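Local atomic coordinates of 3',5'-cyclic-nucleotide phosphodiesterase 1 (Saccharomyces cerevisiae, PDB entry 4OJV), a protein that belongs to the class-II phosphodiesterases of the metallo-hydrolase/oxidoreductase clan, with an alpha-beta sandwich fold that carries two bound zinc ions. Residues A[33-44]-A[117-128]; A[2-10]-A[22-30]. All coordinates share one frame; numbering follows the deposited sequence.

How the interactions relate
From the N terminus, strand 4-8 runs out and strand 22-27 returns beside it, so interaction 2 closes a short excursion of 11 residues that contains no helix or strand. The chain then turns into strand 35-38, which adds antiparallel to strand 22-27: Val38 N lies 2.7 Å from Phe23 O, and Ile36 O lies 2.8 Å from Leu25 N. Interaction 1 opens here and closes only 72 residues later, when strand 121-125 docks parallel on the far edge of strand 35-38. The contacts are in series, neither enclosing the other. Together they align four adjacent strands of one sheet, from the N-terminal strand to the zinc-binding loop.

Interaction 1 (A[33-44]-A[117-128]); sequences PELIAVDGGAGM and VFQGITDYYITH. With ZN (zinc ion), chain D.
Asp39 and Thr127 meet at the end of two parallel strands, where the carboxylate takes over from the backbone pairing. Its OD1 accepts the nearly straight bond from Thr127 N (2.7 Å), while OD2 offers its syn lone pair to Thr127 OG1 (2.8 Å). An aspartate suits this place because its two carboxylate oxygens can take the N-H and the hydroxyl of one threonine, on a side chain short enough to stay at the strand end. The hydroxyl, set between backbone N and carbonyl carbon (chi1 65°), also accepts His128 ND1 in the plane of the imidazole. That bond fixes the ring's rotation and leaves NE2 to bind zinc at 2.2 Å; His130, His213, Asp244 and a water also bind this ion. Asp39 OD2 further receives His133 ND1, a ligand of the second zinc, so Asp39 is second-shell to that ion and reaches the first through Thr127.

Along the strands the packing is close. Ala37, bonded through its N and O to Asp123 O and Tyr125 N, has a methyl small enough to fit against CD2 of Tyr124 (3.6 Å), whereas Ile36 CG2 meets the edge of the Tyr125 ring on the other side of the sheet. Leu35 CD1 touches Ile121 CD1. After the glycine-rich turn, Met44 CG sits squarely over one face of Phe118, 3.4 Å from the ring centroid, with SD oblique beyond it. Pro33, Glu34 and Thr122 form a looser, partly exposed side: Glu34 CG touches Thr122 CG2 before its chain bends away, and a water bridges Pro33 O and Val117 O. Gly120, lacking a side chain, lets its CA approach Pro33 O to 3.4 Å.

Strand 22-27 flanks strand 35-38, helix 135-140 lies against Tyr124, Ile126 and Phe118, and strand 222-232 of the second sheet touches Val38 and Thr127.

Interaction 2 (A[2-10]-A[22-30]); sequences VVFEITILG and CFILKPART
Paired from Phe4 with Pro27 to Gly10 with Cys22, strands 4-8 and 22-27 run antiparallel, their N-to-C directions 157° apart. Glu5 and Lys26 exchange backbone bonds and lie side by side on one face. Lys26 starts with CG between N and the carbonyl carbon (chi1 64°), and bends at its last two torsions bring NZ within 3.1 Å of Glu5 OE2 in a salt bridge above the carboxylate plane. NZ also donates to Pro27 O and Thr30 O, and Ser91 gives OE2 another bond; these partners serve charges that are both buried. Glu5 OE1 accepts Arg29 N (3.0 Å), pinning the chain where it leaves the strand.

At the other end Leu9 and Gly10 both face Cys22, a classic beta bulge: Cys22 O receives Gly10 N at 3.1 Å and, weakly, Leu9 N. Leu9 thereby points toward strand 22-27, and its CD1 rests on Ile24 CG1 (3.6 Å), with helix 44-53 against the same leucine. On the opposite face Ile6 CG1 lies beside Leu25 CD2, and Ile8 CD1 meets Phe23 CD1 (3.7 Å); Ile6, Leu25 and Phe23 also pack against strand 238-242 of the second sheet.

Interaction 1 (A[33-44]-A[117-128])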
loop_
_atom_site.group_PDB
_atom_site.type_symbol
_atom_site.label_atom_id
_atom_site.label_comp_id
_atom_site.label_asym_id
_atom_site.label_seq_id
_atom_site.Cartn_x
_atom_site.Cartn_y
_atom_site.Cartn_z
ATOM N N PRO A 33 14.144 -19.160 -10.782
ATOM C CA PRO A 33 13.463 -18.348 -9.767
ATOM C C PRO A 33 13.491 -16.846 -10.063
ATOM O O PRO A 33 12.720 -16.098 -9.475
ATOM C CB PRO A 33 14.236 -18.671 -8.486
ATOM C CG PRO A 33 15.590 -19.082 -8.949
ATOM C CD PRO A 33 15.393 -19.764 -10.273
ATOM N N GLU A 34 14.361 -16.410 -10.964
ATOM C CA GLU A 34 14.543 -14.987 -11.210
ATOM C C GLU A 34 13.342 -14.373 -11.907
ATOM O O GLU A 34 12.735 -14.970 -12.793
ATOM C CB GLU A 34 15.826 -14.734 -12.008
ATOM C CG GLU A 34 17.107 -14.969 -11.213
ATOM C CD GLU A 34 17.535 -16.426 -11.146
ATOM O OE1 GLU A 34 17.000 -17.259 -11.904
ATOM O OE2 GLU A 34 18.433 -16.742 -10.332
ATOM N N LEU A 35 13.013 -13.155 -11.479
ATOM C CA LEU A 35 11.860 -12.413 -11.961
ATOM C C LEU A 35 12.224 -10.941 -12.107
ATOM O O LEU A 35 13.037 -10.423 -11.326
ATOM C CB LEU A 35 10.703 -12.525 -10.962
ATOM C CG LEU A 35 10.147 -13.922 -10.699
ATOM C CD1 LEU A 35 9.231 -13.943 -9.484
ATOM C CD2 LEU A 35 9.428 -14.445 -11.936
ATOM N N ILE A 36 11.624 -10.276 -13.093
ATOM C CA ILE A 36 11.704 -8.826 -13.249
ATOM C C ILE A 36 10.382 -8.219 -12.794
ATOM O O ILE A 36 9.323 -8.780 -13.067
ATOM C CB ILE A 36 11.950 -8.428 -14.736
ATOM C CG1 ILE A 36 13.408 -8.705 -15.136
ATOM C CG2 ILE A 36 11.524 -6.981 -14.998
ATOM C CD1 ILE A 36 13.650 -8.542 -16.619
ATOM N N ALA A 37 10.426 -7.074 -12.118
ATOM C CA ALA A 37 9.220 -6.293 -11.847
ATOM C C ALA A 37 9.242 -5.006 -12.666
ATOM O O ALA A 37 10.276 -4.331 -12.749
ATOM C CB ALA A 37 9.119 -5.966 -10.364
ATOM N N VAL A 38 8.107 -4.661 -13.272
ATOM C CA VAL A 38 7.904 -3.323 -13.803
ATOM C C VAL A 38 7.000 -2.600 -12.837
ATOM O O VAL A 38 5.872 -3.029 -12.569
ATOM C CB VAL A 38 7.324 -3.304 -15.230
ATOM C CG1 VAL A 38 7.271 -1.866 -15.735
ATOM C CG2 VAL A 38 8.155 -4.179 -16.159
ATOM N N ASP A 39 7.522 -1.490 -12.321
ATOM C CA ASP A 39 6.917 -0.770 -11.214
ATOM C C ASP A 39 6.873 -1.583 -9.924
ATOM O O ASP A 39 7.319 -2.741 -9.873
ATOM C CB ASP A 39 5.605 -0.087 -11.608
ATOM C CG ASP A 39 5.854 1.230 -12.324
ATOM O OD1 ASP A 39 6.965 1.790 -12.126
ATOM O OD2 ASP A 39 4.961 1.707 -13.050
ATOM N N GLY A 40 6.365 -0.960 -8.874
ATOM C CA GLY A 40 6.591 -1.443 -7.527
ATOM C C GLY A 40 5.470 -1.087 -6.589
ATOM O O GLY A 40 5.702 -0.863 -5.399
ATOM N N GLY A 41 4.242 -1.075 -7.103
ATOM C CA GLY A 41 3.050 -0.980 -6.252
ATOM C C GLY A 41 2.831 -2.341 -5.571
ATOM O O GLY A 41 3.595 -2.717 -4.671
ATOM N N ALA A 42 1.802 -3.090 -5.964
ATOM C CA ALA A 42 1.555 -4.426 -5.394
ATOM C C ALA A 42 2.769 -5.358 -5.483
ATOM O O ALA A 42 3.358 -5.469 -6.550
ATOM C CB ALA A 42 0.364 -5.052 -6.088
ATOM N N GLY A 43 3.099 -6.058 -4.385
ATOM C CA GLY A 43 4.308 -6.900 -4.291
ATOM C C GLY A 43 4.114 -8.194 -3.488
ATOM O O GLY A 43 3.275 -9.028 -3.852
ATOM N N MET A 44 4.858 -8.358 -2.386
ATOM C CA MET A 44 4.779 -9.578 -1.561
ATOM C C MET A 44 3.367 -9.957 -1.170
ATOM O O MET A 44 3.015 -11.137 -1.190
ATOM C CB MET A 44 5.574 -9.418 -0.263
ATOM C CG MET A 44 7.073 -9.465 -0.415
ATOM S SD MET A 44 7.864 -9.351 1.199
ATOM C CE MET A 44 7.893 -11.046 1.737
ATOM N N VAL A 117 9.548 -16.957 -3.203
ATOM C CA VAL A 117 9.242 -16.424 -4.537
ATOM C C VAL A 117 9.775 -15.005 -4.644
ATOM O O VAL A 117 10.384 -14.628 -5.649
ATOM C CB VAL A 117 7.727 -16.440 -4.847
ATOM C CG1 VAL A 117 7.419 -15.711 -6.153
ATOM C CG2 VAL A 117 7.208 -17.866 -4.909
ATOM N N PHE A 118 9.552 -14.213 -3.596
ATOM C CA PHE A 118 9.909 -12.817 -3.645
ATOM C C PHE A 118 11.421 -12.558 -3.712
ATOM O O PHE A 118 11.870 -11.578 -4.329
ATOM C CB PHE A 118 9.253 -12.067 -2.494
ATOM C CG PHE A 118 9.380 -10.604 -2.618
ATOM C CD1 PHE A 118 8.744 -9.914 -3.651
ATOM C CD2 PHE A 118 10.183 -9.901 -1.734
ATOM C CE1 PHE A 118 8.881 -8.539 -3.782
ATOM C CE2 PHE A 118 10.310 -8.518 -1.848
ATOM C CZ PHE A 118 9.668 -7.842 -2.876
ATOM N N GLN A 119 12.212 -13.461 -3.130
ATOM C CA GLN A 119 13.664 -13.321 -3.238
ATOM C C GLN A 119 14.145 -13.355 -4.696
ATOM O O GLN A 119 15.182 -12.795 -5.017
ATOM C CB GLN A 119 14.397 -14.344 -2.354
ATOM C CG GLN A 119 14.578 -15.745 -2.913
ATOM C CD GLN A 119 15.647 -16.536 -2.167
ATOM O OE1 GLN A 119 16.462 -15.973 -1.426
ATOM N NE2 GLN A 119 15.650 -17.848 -2.365
ATOM N N GLY A 120 13.363 -13.986 -5.570
ATOM C CA GLY A 120 13.683 -14.060 -6.984
ATOM C C GLY A 120 13.483 -12.774 -7.762
ATOM O O GLY A 120 13.994 -12.654 -8.875
ATOM N N ILE A 121 12.752 -11.808 -7.210
ATOM C CA ILE A 121 12.651 -10.521 -7.902
ATOM C C ILE A 121 14.021 -9.791 -7.854
ATOM O O ILE A 121 14.400 -9.247 -6.810
ATOM C CB ILE A 121 11.496 -9.684 -7.342
ATOM C CG1 ILE A 121 10.152 -10.314 -7.684
ATOM C CG2 ILE A 121 11.511 -8.291 -7.950
ATOM C CD1 ILE A 121 9.717 -11.472 -6.839
ATOM N N THR A 122 14.770 -9.861 -8.957
ATOM C CA THR A 122 16.158 -9.372 -9.038
ATOM C C THR A 122 16.232 -7.872 -9.341
ATOM O O THR A 122 17.127 -7.155 -8.866
ATOM C CB THR A 122 16.973 -10.121 -10.130
ATOM O OG1 THR A 122 16.372 -9.959 -11.435
ATOM C CG2 THR A 122 17.132 -11.604 -9.804
ATOM N N ASP A 123 15.282 -7.409 -10.141
ATOM C CA ASP A 123 15.381 -6.119 -10.796
ATOM C C ASP A 123 13.989 -5.518 -10.901
ATOM O O ASP A 123 13.045 -6.191 -11.320
ATOM C CB ASP A 123 15.940 -6.261 -12.229
ATOM C CG ASP A 123 17.386 -6.764 -12.287
ATOM O OD1 ASP A 123 18.321 -6.001 -11.996
ATOM O OD2 ASP A 123 17.569 -7.913 -12.715
ATOM N N TYR A 124 13.875 -4.245 -10.539
ATOM C CA TYR A 124 12.676 -3.450 -10.784
ATOM C C TYR A 124 12.991 -2.407 -11.842
ATOM O O TYR A 124 14.060 -1.781 -11.788
ATOM C CB TYR A 124 12.259 -2.691 -9.529
ATOM C CG TYR A 124 11.763 -3.498 -8.357
ATOM C CD1 TYR A 124 12.649 -4.150 -7.505
ATOM C CD2 TYR A 124 10.404 -3.559 -8.066
ATOM C CE1 TYR A 124 12.188 -4.864 -6.407
ATOM C CE2 TYR A 124 9.935 -4.264 -6.966
ATOM C CZ TYR A 124 10.835 -4.911 -6.147
ATOM O OH TYR A 124 10.400 -5.593 -5.033
ATOM N N TYR A 125 12.056 -2.200 -12.769
ATOM C CA TYR A 125 12.132 -1.106 -13.730
ATOM C C TYR A 125 10.992 -0.167 -13.394
ATOM O O TYR A 125 9.826 -0.480 -13.628
ATOM C CB TYR A 125 12.051 -1.652 -15.166
ATOM C CG TYR A 125 13.272 -2.474 -15.500
ATOM C CD1 TYR A 125 13.311 -3.836 -15.218
ATOM C CD2 TYR A 125 14.413 -1.879 -16.036
ATOM C CE1 TYR A 125 14.444 -4.591 -15.494
ATOM C CE2 TYR A 125 15.548 -2.619 -16.304
ATOM C CZ TYR A 125 15.557 -3.968 -16.025
ATOM O OH TYR A 125 16.680 -4.721 -16.293
ATOM N N ILE A 126 11.330 0.974 -12.806
ATOM C CA ILE A 126 10.330 1.894 -12.274
ATOM C C ILE A 126 10.053 2.979 -13.303
ATOM O O ILE A 126 10.986 3.531 -13.899
ATOM C CB ILE A 126 10.800 2.503 -10.924
ATOM C CG1 ILE A 126 11.121 1.390 -9.908
ATOM C CG2 ILE A 126 9.763 3.480 -10.370
ATOM C CD1 ILE A 126 9.966 0.464 -9.560
ATOM N N THR A 127 8.771 3.263 -13.524
ATOM C CA THR A 127 8.388 4.223 -14.561
ATOM C C THR A 127 8.427 5.669 -14.073
ATOM O O THR A 127 8.791 6.581 -14.806
ATOM C CB THR A 127 6.993 3.904 -15.138
ATOM O OG1 THR A 127 5.994 4.073 -14.115
ATOM C CG2 THR A 127 6.954 2.491 -15.740
ATOM N N HIS A 128 8.000 5.871 -12.835
ATOM C CA HIS A 128 8.033 7.180 -12.191
ATOM C C HIS A 128 7.857 6.979 -10.712
ATOM O O HIS A 128 7.378 5.924 -10.294
ATOM C CB HIS A 128 7.017 8.161 -12.795
ATOM C CG HIS A 128 5.556 7.826 -12.531
ATOM N ND1 HIS A 128 4.950 6.690 -12.968
ATOM C CD2 HIS A 128 4.574 8.574 -11.884
ATOM C CE1 HIS A 128 3.636 6.728 -12.620
ATOM N NE2 HIS A 128 3.403 7.883 -11.963
HETATM ZN ZN ZN D . 1.496 8.826 -11.503
HETATM O O HOH W 1 11.055 -16.667 -7.463
HETATM O O HOH W 2 0.834 7.542 -10.255
#

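Interaction 2 (A[2-10]-A[22-30])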
loop_
_atom_site.group_PDB
_atom_site.type_symbol
_atom_site.label_atom_id
_atom_site.label_comp_id
_atom_site.label_asym_id
_atom_site.label_seq_id
_atom_site.Cartn_x
_atom_site.Cartn_y
_atom_site.Cartn_z
ATOM N N VAL A 2 4.184 -18.180 -27.729
ATOM C CA VAL A 2 4.280 -17.387 -26.498
ATOM C C VAL A 2 5.726 -17.291 -26.017
ATOM O O VAL A 2 6.436 -18.295 -25.913
ATOM C CB VAL A 2 3.361 -17.939 -25.385
ATOM C CG1 VAL A 2 3.693 -17.321 -24.036
ATOM C CG2 VAL A 2 1.905 -17.679 -25.742
ATOM N N VAL A 3 6.140 -16.063 -25.730
ATOM C CA VAL A 3 7.501 -15.747 -25.325
ATOM C C VAL A 3 7.545 -15.194 -23.899
ATOM O O VAL A 3 8.524 -15.415 -23.187
ATOM C CB VAL A 3 8.142 -14.769 -26.340
ATOM C CG1 VAL A 3 9.412 -14.119 -25.811
ATOM C CG2 VAL A 3 8.452 -15.505 -27.637
ATOM N N PHE A 4 6.496 -14.472 -23.495
ATOM C CA PHE A 4 6.477 -13.769 -22.205
ATOM C C PHE A 4 5.374 -14.265 -21.291
ATOM O O PHE A 4 4.254 -14.517 -21.739
ATOM C CB PHE A 4 6.262 -12.270 -22.426
ATOM C CG PHE A 4 7.341 -11.601 -23.232
ATOM C CD1 PHE A 4 8.527 -11.201 -22.632
ATOM C CD2 PHE A 4 7.157 -11.344 -24.589
ATOM C CE1 PHE A 4 9.518 -10.573 -23.370
ATOM C CE2 PHE A 4 8.142 -10.712 -25.334
ATOM C CZ PHE A 4 9.323 -10.323 -24.726
ATOM N N GLU A 5 5.683 -14.359 -20.000
ATOM C CA GLU A 5 4.666 -14.513 -18.967
ATOM C C GLU A 5 4.632 -13.237 -18.136
ATOM O O GLU A 5 5.669 -12.797 -17.618
ATOM C CB GLU A 5 4.950 -15.715 -18.066
ATOM C CG GLU A 5 4.822 -17.044 -18.792
ATOM C CD GLU A 5 5.194 -18.255 -17.947
ATOM O OE1 GLU A 5 5.183 -19.375 -18.507
ATOM O OE2 GLU A 5 5.497 -18.096 -16.744
ATOM N N ILE A 6 3.447 -12.643 -18.026
ATOM C CA ILE A 6 3.274 -11.392 -17.289
ATOM C C ILE A 6 2.305 -11.638 -16.144
ATOM O O ILE A 6 1.131 -11.931 -16.380
ATOM C CB ILE A 6 2.724 -10.258 -18.179
ATOM C CG1 ILE A 6 3.601 -10.035 -19.426
ATOM C CG2 ILE A 6 2.591 -8.979 -17.357
ATOM C CD1 ILE A 6 3.094 -8.922 -20.321
ATOM N N THR A 7 2.793 -11.534 -14.909
ATOM C CA THR A 7 1.934 -11.672 -13.741
ATOM C C THR A 7 1.458 -10.276 -13.341
ATOM O O THR A 7 2.270 -9.404 -13.043
ATOM C CB THR A 7 2.670 -12.311 -12.550
ATOM O OG1 THR A 7 3.387 -13.478 -12.972
ATOM C CG2 THR A 7 1.673 -12.699 -11.471
ATOM N N ILE A 8 0.149 -10.077 -13.333
ATOM C CA ILE A 8 -0.426 -8.797 -12.935
ATOM C C ILE A 8 -0.581 -8.781 -11.419
ATOM O O ILE A 8 -1.507 -9.386 -10.884
ATOM C CB ILE A 8 -1.787 -8.542 -13.611
ATOM C CG1 ILE A 8 -1.703 -8.790 -15.123
ATOM C CG2 ILE A 8 -2.278 -7.135 -13.282
ATOM C CD1 ILE A 8 -0.839 -7.825 -15.888
ATOM N N LEU A 9 0.351 -8.139 -10.719
ATOM C CA LEU A 9 0.219 -8.009 -9.268
ATOM C C LEU A 9 -0.713 -6.878 -8.897
ATOM O O LEU A 9 -1.478 -6.986 -7.936
ATOM C CB LEU A 9 1.571 -7.836 -8.576
ATOM C CG LEU A 9 2.530 -9.016 -8.676
ATOM C CD1 LEU A 9 3.741 -8.782 -7.794
ATOM C CD2 LEU A 9 1.872 -10.344 -8.315
ATOM N N GLY A 10 -0.647 -5.786 -9.652
ATOM C CA GLY A 10 -1.493 -4.640 -9.376
ATOM C C GLY A 10 -1.754 -3.853 -10.635
ATOM O O GLY A 10 -0.837 -3.594 -11.428
ATOM N N CYS A 22 2.012 -2.862 -10.588
ATOM C CA CYS A 22 3.207 -3.708 -10.598
ATOM C C CYS A 22 2.955 -4.931 -11.471
ATOM O O CYS A 22 1.940 -5.628 -11.291
ATOM C CB CYS A 22 3.572 -4.173 -9.188
ATOM S SG CYS A 22 5.039 -5.245 -9.157
ATOM N N PHE A 23 3.876 -5.196 -12.398
ATOM C CA PHE A 23 3.787 -6.361 -13.283
ATOM C C PHE A 23 5.069 -7.159 -13.160
ATOM O O PHE A 23 6.156 -6.586 -13.176
ATOM C CB PHE A 23 3.582 -5.903 -14.735
ATOM C CG PHE A 23 2.540 -4.831 -14.881
ATOM C CD1 PHE A 23 1.203 -5.074 -14.577
ATOM C CD2 PHE A 23 2.900 -3.559 -15.299
ATOM C CE1 PHE A 23 0.255 -4.066 -14.696
ATOM C CE2 PHE A 23 1.957 -2.552 -15.421
ATOM C CZ PHE A 23 0.631 -2.805 -15.123
ATOM N N ILE A 24 4.967 -8.476 -13.005
ATOM C CA ILE A 24 6.133 -9.355 -12.983
ATOM C C ILE A 24 6.311 -9.971 -14.369
ATOM O O ILE A 24 5.336 -10.401 -14.990
ATOM C CB ILE A 24 5.963 -10.467 -11.923
ATOM C CG1 ILE A 24 5.776 -9.880 -10.521
ATOM C CG2 ILE A 24 7.110 -11.474 -11.981
ATOM C CD1 ILE A 24 6.912 -9.014 -10.047
ATOM N N LEU A 25 7.555 -10.025 -14.836
ATOM C CA LEU A 25 7.874 -10.606 -16.141
ATOM C C LEU A 25 8.863 -11.743 -16.005
ATOM O O LEU A 25 9.818 -11.654 -15.220
ATOM C CB LEU A 25 8.519 -9.562 -17.049
ATOM C CG LEU A 25 7.861 -8.196 -17.218
ATOM C CD1 LEU A 25 8.688 -7.314 -18.140
ATOM C CD2 LEU A 25 6.446 -8.339 -17.745
ATOM N N LYS A 26 8.666 -12.786 -16.810
ATOM C CA LYS A 26 9.669 -13.829 -16.985
ATOM C C LYS A 26 9.480 -14.463 -18.360
ATOM O O LYS A 26 8.415 -14.339 -18.967
ATOM C CB LYS A 26 9.585 -14.890 -15.879
ATOM C CG LYS A 26 8.278 -15.681 -15.869
ATOM C CD LYS A 26 8.268 -16.788 -14.810
ATOM C CE LYS A 26 9.067 -18.027 -15.203
ATOM N NZ LYS A 26 8.524 -18.738 -16.398
ATOM N N PRO A 27 10.511 -15.165 -18.860
ATOM C CA PRO A 27 10.328 -15.918 -20.094
ATOM C C PRO A 27 9.275 -17.002 -19.903
ATOM O O PRO A 27 9.148 -17.572 -18.816
ATOM C CB PRO A 27 11.702 -16.560 -20.318
ATOM C CG PRO A 27 12.660 -15.668 -19.601
ATOM C CD PRO A 27 11.902 -15.236 -18.375
ATOM N N ALA A 28 8.525 -17.291 -20.961
ATOM C CA ALA A 28 7.554 -18.373 -20.910
ATOM C C ALA A 28 8.226 -19.720 -20.649
ATOM O O ALA A 28 9.349 -19.972 -21.107
ATOM C CB ALA A 28 6.755 -18.422 -22.196
ATOM N N ARG A 29 7.536 -20.559 -19.880
ATOM C CA ARG A 29 7.849 -21.996 -19.719
ATOM C C ARG A 29 9.021 -22.339 -18.803
ATOM O O ARG A 29 8.994 -23.376 -18.146
ATOM C CB ARG A 29 8.039 -22.682 -21.080
ATOM C CG ARG A 29 6.789 -22.713 -21.943
ATOM C CD ARG A 29 7.059 -23.241 -23.353
ATOM N NE ARG A 29 7.962 -22.366 -24.107
ATOM C CZ ARG A 29 7.585 -21.302 -24.816
ATOM N NH1 ARG A 29 6.304 -20.961 -24.908
ATOM N NH2 ARG A 29 8.502 -20.574 -25.444
ATOM N N THR A 30 10.047 -21.497 -18.765
ATOM C CA THR A 30 11.266 -21.825 -18.014
ATOM C C THR A 30 11.056 -21.686 -16.502
ATOM O O THR A 30 10.138 -20.993 -16.048
ATOM C CB THR A 30 12.474 -21.014 -18.516
ATOM O OG1 THR A 30 12.109 -19.634 -18.639
ATOM C CG2 THR A 30 12.929 -21.544 -19.871
#